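Local coordinates for ABC transporter, substrate binding protein (Agrobacterium tumefaciens, PDB 3C9H) that probably captures a solute in the periplasm for import by an ABC transporter, and binds a magnesium ion, at residues E52-A57 with L281-S286; G209-S214 with G226-G231; S214-I219 with Y232-S237. One frame throughout, in Å; residues are numbered along the deposited sequence.

In the fold
The three contacts illustrate how chemistry follows position in a periplasmic binding protein of two-lobed fold. Contact 1, buried, joins helices 44-57 and 274-285 by packing a phenylalanine ring on a helix backbone and a second phenylalanine; its centre lies about 36 Å from that of contact 2, on the opposite side of the chain's centre. Contacts 2 and 3 are neighbours, their centres about 10 Å apart, sharing Ser-214 and strand 230-235, with Tyr-213 packed on Ala-218 and Ile-219. Contact 2 is partly buried and lets a lysine chain and a phenol meet a phenylalanine rim. Contact 3, wholly buried and nearer the magnesium ion, alone of the three has a hydrogen bond between its segments.

Contact 1: E52-A57 with L281-S286; sequences EGFQKA and LEFFMS
Phe-283 lays its ring against the backbone of Gly-53 and Phe-54, a helix-to-helix packing in a solute-binding protein of the PBP clan that joins the end of helix 44-57 to the end of helix 274-285. The ring reaches across because CG stands anti to the backbone N (chi1 178°), which carries CZ out to the neighbouring helix. There Phe-54 N lies over one face near the rim, 3.5 Å from Phe-283 CZ, and Gly-53 C is as close to the same carbon. Gly-53, with no side chain, lets the aromatic tip come up to the main chain itself. Phe-54 adds a CH-pi contact, its CB 4.3 Å from the centroid of the Phe-283 ring and 17° off the normal. The return contact is of another kind: CB of Phe-283 meets the edge of the Phe-54 ring, near its plane, with Phe-54 CD1 3.9 Å from Phe-283 CB. Each ring thus meets the other residue's CB, Phe-283 by its face and Phe-54 by its edge, with no hydrogen bond across. Tyr-280 meets the Phe-54 ring edge-to-face, while Ile-292 of helix 287-296 also packs on Phe-283. Where helix 274-285 ends, Phe-283 O receives both the amide and the hydroxyl of Ser-286; Ser-286 OG approaches Phe-283 O on a lone pair in the carbonyl plane, at 2.6 Å.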
loop_
_atom_site.group_PDB
_atom_site.type_symbol
_atom_site.label_atom_id
_atom_site.label_comp_id
_atom_site.label_asym_id
_atom_site.label_seq_id
_atom_site.Cartn_x
_atom_site.Cartn_y
_atom_site.Cartn_z
ATOM N N GLU A 52 -14.936 4.001 12.304
ATOM C CA GLU A 52 -15.600 4.568 13.484
ATOM C C GLU A 52 -15.760 6.081 13.361
ATOM O O GLU A 52 -16.817 6.616 13.685
ATOM C CB GLU A 52 -14.833 4.203 14.750
ATOM C CG GLU A 52 -14.975 2.715 15.089
ATOM C CD GLU A 52 -14.038 2.229 16.200
ATOM O OE1 GLU A 52 -13.114 2.987 16.608
ATOM O OE2 GLU A 52 -14.216 1.056 16.625
ATOM N N GLY A 53 -14.726 6.769 12.885
ATOM C CA GLY A 53 -14.786 8.222 12.706
ATOM C C GLY A 53 -15.855 8.638 11.710
ATOM O O GLY A 53 -16.650 9.550 11.959
ATOM N N PHE A 54 -15.885 7.940 10.588
ATOM C CA PHE A 54 -16.900 8.146 9.575
ATOM C C PHE A 54 -18.302 7.958 10.144
ATOM O O PHE A 54 -19.181 8.777 9.900
ATOM C CB PHE A 54 -16.665 7.196 8.390
ATOM C CG PHE A 54 -17.739 7.278 7.335
ATOM C CD1 PHE A 54 -17.762 8.350 6.444
ATOM C CD2 PHE A 54 -18.748 6.315 7.265
ATOM C CE1 PHE A 54 -18.776 8.437 5.470
ATOM C CE2 PHE A 54 -19.765 6.409 6.308
ATOM C CZ PHE A 54 -19.765 7.451 5.409
ATOM N N GLN A 55 -18.505 6.868 10.880
ATOM C CA GLN A 55 -19.810 6.527 11.438
ATOM C C GLN A 55 -20.279 7.519 12.510
ATOM O O GLN A 55 -21.444 7.871 12.522
ATOM C CB GLN A 55 -19.831 5.105 12.000
ATOM C CG GLN A 55 -19.812 4.034 10.920
ATOM C CD GLN A 55 -20.332 2.734 11.397
ATOM O OE1 GLN A 55 -19.829 2.175 12.370
ATOM N NE2 GLN A 55 -21.349 2.226 10.722
ATOM N N LYS A 56 -19.379 7.969 13.377
ATOM C CA LYS A 56 -19.685 9.043 14.344
ATOM C C LYS A 56 -20.132 10.328 13.644
ATOM O O LYS A 56 -21.040 11.005 14.126
ATOM C CB LYS A 56 -18.473 9.366 15.208
ATOM C CG LYS A 56 -18.144 8.329 16.255
ATOM C CD LYS A 56 -16.819 8.658 16.869
ATOM C CE LYS A 56 -16.354 7.574 17.783
ATOM N NZ LYS A 56 -14.972 7.910 18.241
ATOM N N ALA A 57 -19.493 10.662 12.521
ATOM C CA ALA A 57 -19.905 11.813 11.696
ATOM C C ALA A 57 -21.232 11.537 10.986
ATOM O O ALA A 57 -21.969 12.460 10.677
ATOM C CB ALA A 57 -18.813 12.161 10.670
ATOM N N LEU A 281 -15.115 9.111 0.820
ATOM C CA LEU A 281 -13.935 9.774 0.231
ATOM C C LEU A 281 -13.680 11.154 0.825
ATOM O O LEU A 281 -12.565 11.480 1.245
ATOM C CB LEU A 281 -14.100 9.861 -1.290
ATOM C CG LEU A 281 -13.010 10.568 -2.063
ATOM C CD1 LEU A 281 -11.576 10.021 -1.715
ATOM C CD2 LEU A 281 -13.312 10.506 -3.560
ATOM N N GLU A 282 -14.717 11.979 0.892
ATOM C CA GLU A 282 -14.603 13.271 1.545
ATOM C C GLU A 282 -14.071 13.124 2.984
ATOM O O GLU A 282 -13.200 13.895 3.403
ATOM C CB GLU A 282 -15.963 13.971 1.561
ATOM C CG GLU A 282 -15.917 15.437 1.881
ATOM C CD GLU A 282 -17.164 16.138 1.396
ATOM O OE1 GLU A 282 -18.246 15.745 1.891
ATOM O OE2 GLU A 282 -17.064 17.037 0.507
ATOM N N PHE A 283 -14.573 12.139 3.730
ATOM C CA PHE A 283 -14.081 11.926 5.080
ATOM C C PHE A 283 -12.580 11.566 5.106
ATOM O O PHE A 283 -11.815 12.124 5.894
ATOM C CB PHE A 283 -14.917 10.892 5.837
ATOM C CG PHE A 283 -14.397 10.619 7.219
ATOM C CD1 PHE A 283 -14.750 11.439 8.287
ATOM C CD2 PHE A 283 -13.497 9.596 7.432
ATOM C CE1 PHE A 283 -14.224 11.200 9.557
ATOM C CE2 PHE A 283 -12.955 9.350 8.709
ATOM C CZ PHE A 283 -13.307 10.149 9.762
ATOM N N PHE A 284 -12.165 10.650 4.234
ATOM C CA PHE A 284 -10.764 10.296 4.085
ATOM C C PHE A 284 -9.870 11.474 3.683
ATOM O O PHE A 284 -8.685 11.434 3.955
ATOM C CB PHE A 284 -10.587 9.136 3.092
ATOM C CG PHE A 284 -10.679 7.769 3.741
ATOM C CD1 PHE A 284 -9.623 6.852 3.640
ATOM C CD2 PHE A 284 -11.799 7.416 4.487
ATOM C CE1 PHE A 284 -9.695 5.614 4.246
ATOM C CE2 PHE A 284 -11.879 6.183 5.109
ATOM C CZ PHE A 284 -10.830 5.277 4.987
ATOM N N MET A 285 -10.430 12.484 3.022
ATOM C CA MET A 285 -9.678 13.671 2.577
ATOM C C MET A 285 -9.684 14.779 3.636
ATOM O O MET A 285 -8.844 15.689 3.578
ATOM C CB MET A 285 -10.276 14.235 1.274
ATOM C CG MET A 285 -10.087 13.370 -0.001
ATOM S SD MET A 285 -10.973 14.012 -1.453
ATOM C CE MET A 285 -9.819 15.297 -1.949
ATOM N N SER A 286 -10.624 14.684 4.586
ATOM C CA SER A 286 -10.905 15.727 5.584
ATOM C C SER A 286 -9.751 15.890 6.589
ATOM O O SER A 286 -8.974 14.960 6.806
ATOM C CB SER A 286 -12.212 15.414 6.351
ATOM O OG SER A 286 -12.067 14.322 7.266
#

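Contact 2: G209-S214 with G226-G231; sequences GVKVYS and GRFVLG
Phe-228 buries the most surface here, its ring reaching Tyr-213 and Lys-211 of strand 211-213 from the loop that leads from helix 216-224 into strand 230-235; both strands run parallel to strand 173-176. With CG beside the backbone N in both (chi1 -67°), the two aromatic side chains extend toward each other from opposite directions. Neither ring lies over the face of the other: they meet rim to rim, with centroids 5.9 Å apart and planes at 59°. The nearest ring carbons are Tyr-213 CE2 and Phe-228 CE2, 3.6 Å apart. The phenol oxygen comes in at the edge of the phenylalanine, near its plane, Tyr-213 OH lying 3.4 Å from Phe-228 CZ. Lys-211 crosses the Phe-228 side chain at about a right angle and brings its methylenes to the same rim; Lys-211 CD is 3.9 Å from Phe-228 CZ. Beyond CD the lysine chain bends again and leads its ammonium away from the ring. Arg-222 of helix 216-224 and Ala-174 of strand 173-176 also touch Phe-228. Since the Tyr-213 hydroxyl and the Lys-211 aliphatic chain share one hydrocarbon rim with no hydrogen bond between the segments, cohesion here probably rests on dispersion and on the weak attraction of a phenol oxygen for the polarised C-H edge of a phenylalanine.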
loop_
_atom_site.group_PDB
_atom_site.type_symbol
_atom_site.label_atom_id
_atom_site.label_comp_id
_atom_site.label_asym_id
_atom_site.label_seq_id
_atom_site.Cartn_x
_atom_site.Cartn_y
_atom_site.Cartn_z
ATOM N N GLY A 209 17.133 -18.241 -0.930
ATOM C CA GLY A 209 15.914 -19.008 -0.749
ATOM C C GLY A 209 14.764 -18.153 -0.237
ATOM O O GLY A 209 13.997 -18.586 0.633
ATOM N N VAL A 210 14.626 -16.948 -0.791
ATOM C CA VAL A 210 13.572 -16.010 -0.357
ATOM C C VAL A 210 12.183 -16.627 -0.473
ATOM O O VAL A 210 11.880 -17.292 -1.457
ATOM C CB VAL A 210 13.622 -14.665 -1.144
ATOM C CG1 VAL A 210 13.335 -14.882 -2.655
ATOM C CG2 VAL A 210 12.667 -13.648 -0.551
ATOM N N LYS A 211 11.365 -16.420 0.558
ATOM C CA LYS A 211 9.971 -16.818 0.569
ATOM C C LYS A 211 9.113 -15.612 0.238
ATOM O O LYS A 211 9.358 -14.517 0.744
ATOM C CB LYS A 211 9.593 -17.345 1.936
ATOM C CG LYS A 211 10.520 -18.507 2.382
ATOM C CD LYS A 211 9.787 -19.484 3.255
ATOM C CE LYS A 211 10.619 -20.760 3.449
ATOM N NZ LYS A 211 11.306 -21.137 2.165
ATOM N N VAL A 212 8.100 -15.813 -0.593
ATOM C CA VAL A 212 7.289 -14.686 -1.084
ATOM C C VAL A 212 5.838 -14.812 -0.634
ATOM O O VAL A 212 5.251 -15.914 -0.626
ATOM C CB VAL A 212 7.413 -14.515 -2.606
ATOM C CG1 VAL A 212 8.863 -14.208 -3.020
ATOM C CG2 VAL A 212 6.909 -15.718 -3.317
ATOM N N TYR A 213 5.250 -13.689 -0.235
ATOM C CA TYR A 213 3.911 -13.671 0.319
ATOM C C TYR A 213 3.100 -12.545 -0.342
ATOM O O TYR A 213 3.669 -11.573 -0.864
ATOM C CB TYR A 213 3.946 -13.424 1.845
ATOM C CG TYR A 213 4.578 -14.563 2.607
ATOM C CD1 TYR A 213 3.779 -15.573 3.167
ATOM C CD2 TYR A 213 5.950 -14.679 2.709
ATOM C CE1 TYR A 213 4.343 -16.639 3.840
ATOM C CE2 TYR A 213 6.533 -15.774 3.372
ATOM C CZ TYR A 213 5.720 -16.742 3.922
ATOM O OH TYR A 213 6.258 -17.819 4.589
ATOM N N SER A 214 1.788 -12.665 -0.242
ATOM C CA SER A 214 0.874 -11.695 -0.805
ATOM C C SER A 214 0.634 -10.499 0.125
ATOM O O SER A 214 0.107 -9.495 -0.314
ATOM C CB SER A 214 -0.446 -12.379 -1.168
ATOM O OG SER A 214 -1.182 -12.777 0.002
ATOM N N GLY A 226 10.901 -14.360 14.674
ATOM C CA GLY A 226 12.215 -14.849 14.316
ATOM C C GLY A 226 12.264 -15.979 13.332
ATOM O O GLY A 226 13.349 -16.425 13.026
ATOM N N ARG A 227 11.121 -16.436 12.799
ATOM C CA ARG A 227 11.163 -17.406 11.691
ATOM C C ARG A 227 11.965 -16.852 10.512
ATOM O O ARG A 227 12.711 -17.591 9.850
ATOM C CB ARG A 227 9.758 -17.800 11.222
ATOM C CG ARG A 227 9.064 -18.831 12.124
ATOM C CD ARG A 227 7.624 -19.071 11.698
ATOM N NE ARG A 227 6.759 -18.013 12.205
ATOM C CZ ARG A 227 5.452 -17.916 11.971
ATOM N NH1 ARG A 227 4.836 -18.794 11.203
ATOM N NH2 ARG A 227 4.761 -16.920 12.511
ATOM N N PHE A 228 11.809 -15.539 10.285
ATOM C CA PHE A 228 12.547 -14.794 9.284
ATOM C C PHE A 228 13.392 -13.754 9.967
ATOM O O PHE A 228 12.982 -13.186 10.960
ATOM C CB PHE A 228 11.575 -14.054 8.352
ATOM C CG PHE A 228 10.734 -14.959 7.476
ATOM C CD1 PHE A 228 11.133 -16.241 7.147
ATOM C CD2 PHE A 228 9.559 -14.471 6.915
ATOM C CE1 PHE A 228 10.351 -17.046 6.323
ATOM C CE2 PHE A 228 8.772 -15.273 6.090
ATOM C CZ PHE A 228 9.175 -16.561 5.799
ATOM N N VAL A 229 14.563 -13.476 9.414
ATOM C CA VAL A 229 15.445 -12.456 9.991
ATOM C C VAL A 229 15.303 -11.089 9.295
ATOM O O VAL A 229 15.582 -10.059 9.891
ATOM C CB VAL A 229 16.894 -12.928 9.946
ATOM C CG1 VAL A 229 17.023 -14.245 10.744
ATOM C CG2 VAL A 229 17.400 -13.073 8.500
ATOM N N LEU A 230 14.874 -11.095 8.034
ATOM C CA LEU A 230 14.757 -9.877 7.225
ATOM C C LEU A 230 13.538 -9.939 6.302
ATOM O O LEU A 230 13.232 -10.992 5.728
ATOM C CB LEU A 230 15.996 -9.688 6.332
ATOM C CG LEU A 230 17.282 -9.128 6.943
ATOM C CD1 LEU A 230 18.453 -9.398 5.991
ATOM C CD2 LEU A 230 17.152 -7.640 7.259
ATOM N N GLY A 231 12.870 -8.801 6.140
ATOM C CA GLY A 231 11.899 -8.609 5.063
ATOM C C GLY A 231 12.242 -7.400 4.203
ATOM O O GLY A 231 12.780 -6.392 4.695
#

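Contact 3: S214-I219 with Y232-S237; sequences STSSAI and YNILGS
Two groups grip Ser-216 OG: it accepts the main-chain N-H of Leu-235 and is also hydrogen-bonded to Tyr-176 OH. The bond from Leu-235 N to Ser-216 OG is 3.1 Å long and almost straight, 175° at the hydrogen, and it ties the first turn of helix 216-224 to the end of strand 230-235. Turned beside its own backbone N (chi1 -84°), the hydroxyl points across to Leu-235, while Ile-234 packs against it: Ile-234 CG2 is 3.5 Å from Ser-216 OG. With Leu-235 N and Tyr-176 OH as partners, the buried oxygen is satisfied within an otherwise hydrocarbon contact. One turn further on, Ile-219 and Ile-234 meet through their delta methyls; Ile-219 CD1 and Ile-234 CD1 are 3.4 Å apart, tighter than usual for two carbons. Ile-234 CD1 also rests against the CG2 branch of Ile-219, 3.8 Å away, and so touches two methyls of that one residue from the same side. Thr-215 N-caps helix 216-224, its OG1 accepting from Ala-218 N at 3.2 Å. The Ser-216 backbone N holds a citrate, probably from the crystallisation liquor, consistent with a pocket beside the magnesium ion. Strand 173-176 lies against both partners, through Ala-174 on Ile-219 and Tyr-176 on Leu-235; Ile-234 pairs with Val-138 of strand 135-142 at a G1 beta bulge, and Leu-235 stands at the N-cap of helix 236-245.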
loop_
_atom_site.group_PDB
_atom_site.type_symbol
_atom_site.label_atom_id
_atom_site.label_comp_id
_atom_site.label_asym_id
_atom_site.label_seq_id
_atom_site.Cartn_x
_atom_site.Cartn_y
_atom_site.Cartn_z
ATOM N N SER A 214 1.788 -12.665 -0.242
ATOM C CA SER A 214 0.874 -11.695 -0.805
ATOM C C SER A 214 0.634 -10.499 0.125
ATOM O O SER A 214 0.107 -9.495 -0.314
ATOM C CB SER A 214 -0.446 -12.379 -1.168
ATOM O OG SER A 214 -1.182 -12.777 0.002
ATOM N N THR A 215 1.014 -10.597 1.413
ATOM C CA THR A 215 0.720 -9.531 2.356
ATOM C C THR A 215 1.926 -9.158 3.237
ATOM O O THR A 215 2.757 -9.996 3.561
ATOM C CB THR A 215 -0.486 -9.925 3.215
ATOM O OG1 THR A 215 -0.118 -11.003 4.091
ATOM C CG2 THR A 215 -1.722 -10.337 2.297
ATOM N N SER A 216 2.007 -7.884 3.623
ATOM C CA SER A 216 3.010 -7.440 4.577
ATOM C C SER A 216 2.768 -8.111 5.900
ATOM O O SER A 216 3.725 -8.519 6.562
ATOM C CB SER A 216 2.999 -5.919 4.767
ATOM O OG SER A 216 3.752 -5.259 3.768
ATOM N N SER A 217 1.497 -8.255 6.284
ATOM C CA SER A 217 1.171 -8.838 7.592
ATOM C C SER A 217 1.730 -10.258 7.753
ATOM O O SER A 217 2.226 -10.594 8.830
ATOM C CB SER A 217 -0.327 -8.831 7.856
ATOM O OG SER A 217 -0.972 -9.547 6.827
ATOM N N ALA A 218 1.658 -11.086 6.704
ATOM C CA ALA A 218 2.221 -12.452 6.750
ATOM C C ALA A 218 3.736 -12.420 7.017
ATOM O O ALA A 218 4.291 -13.233 7.759
ATOM C CB ALA A 218 1.930 -13.234 5.441
ATOM N N ILE A 219 4.410 -11.483 6.382
ATOM C CA ILE A 219 5.852 -11.359 6.546
ATOM C C ILE A 219 6.145 -10.817 7.947
ATOM O O ILE A 219 6.966 -11.361 8.656
ATOM C CB ILE A 219 6.466 -10.482 5.460
ATOM C CG1 ILE A 219 6.322 -11.154 4.080
ATOM C CG2 ILE A 219 7.943 -10.170 5.810
ATOM C CD1 ILE A 219 6.649 -10.218 2.886
ATOM N N TYR A 232 11.913 -7.495 2.918
ATOM C CA TYR A 232 12.264 -6.491 1.931
ATOM C C TYR A 232 10.992 -5.913 1.281
ATOM O O TYR A 232 10.106 -6.670 0.900
ATOM C CB TYR A 232 13.178 -7.103 0.850
ATOM C CG TYR A 232 13.487 -6.155 -0.268
ATOM C CD1 TYR A 232 14.440 -5.165 -0.105
ATOM C CD2 TYR A 232 12.826 -6.234 -1.492
ATOM C CE1 TYR A 232 14.712 -4.255 -1.116
ATOM C CE2 TYR A 232 13.098 -5.325 -2.524
ATOM C CZ TYR A 232 14.034 -4.343 -2.326
ATOM O OH TYR A 232 14.332 -3.443 -3.329
ATOM N N ASN A 233 10.939 -4.591 1.136
ATOM C CA ASN A 233 9.791 -3.878 0.533
ATOM C C ASN A 233 8.482 -4.034 1.285
ATOM O O ASN A 233 7.410 -4.168 0.686
ATOM C CB ASN A 233 9.592 -4.296 -0.925
ATOM C CG ASN A 233 10.386 -3.453 -1.904
ATOM O OD1 ASN A 233 10.232 -3.597 -3.136
ATOM N ND2 ASN A 233 11.218 -2.570 -1.385
ATOM N N ILE A 234 8.565 -3.953 2.604
ATOM C CA ILE A 234 7.422 -4.126 3.469
ATOM C C ILE A 234 6.807 -2.747 3.693
ATOM O O ILE A 234 7.523 -1.752 3.714
ATOM C CB ILE A 234 7.848 -4.796 4.825
ATOM C CG1 ILE A 234 8.599 -6.102 4.520
ATOM C CG2 ILE A 234 6.627 -5.045 5.745
ATOM C CD1 ILE A 234 7.837 -7.069 3.604
ATOM N N LEU A 235 5.481 -2.697 3.864
ATOM C CA LEU A 235 4.807 -1.452 4.169
ATOM C C LEU A 235 5.255 -0.895 5.527
ATOM O O LEU A 235 5.072 -1.526 6.561
ATOM C CB LEU A 235 3.284 -1.616 4.081
ATOM C CG LEU A 235 2.676 -1.855 2.680
ATOM C CD1 LEU A 235 1.155 -2.008 2.794
ATOM C CD2 LEU A 235 3.058 -0.734 1.671
ATOM N N GLY A 236 5.824 0.304 5.513
ATOM C CA GLY A 236 6.377 0.917 6.723
ATOM C C GLY A 236 5.317 1.224 7.759
ATOM O O GLY A 236 5.569 1.146 8.940
ATOM N N SER A 237 4.121 1.586 7.299
ATOM C CA SER A 237 3.004 1.893 8.191
ATOM C C SER A 237 2.611 0.658 8.997
ATOM O O SER A 237 2.460 0.713 10.194
ATOM C CB SER A 237 1.821 2.392 7.357
ATOM O OG SER A 237 1.647 1.571 6.204
#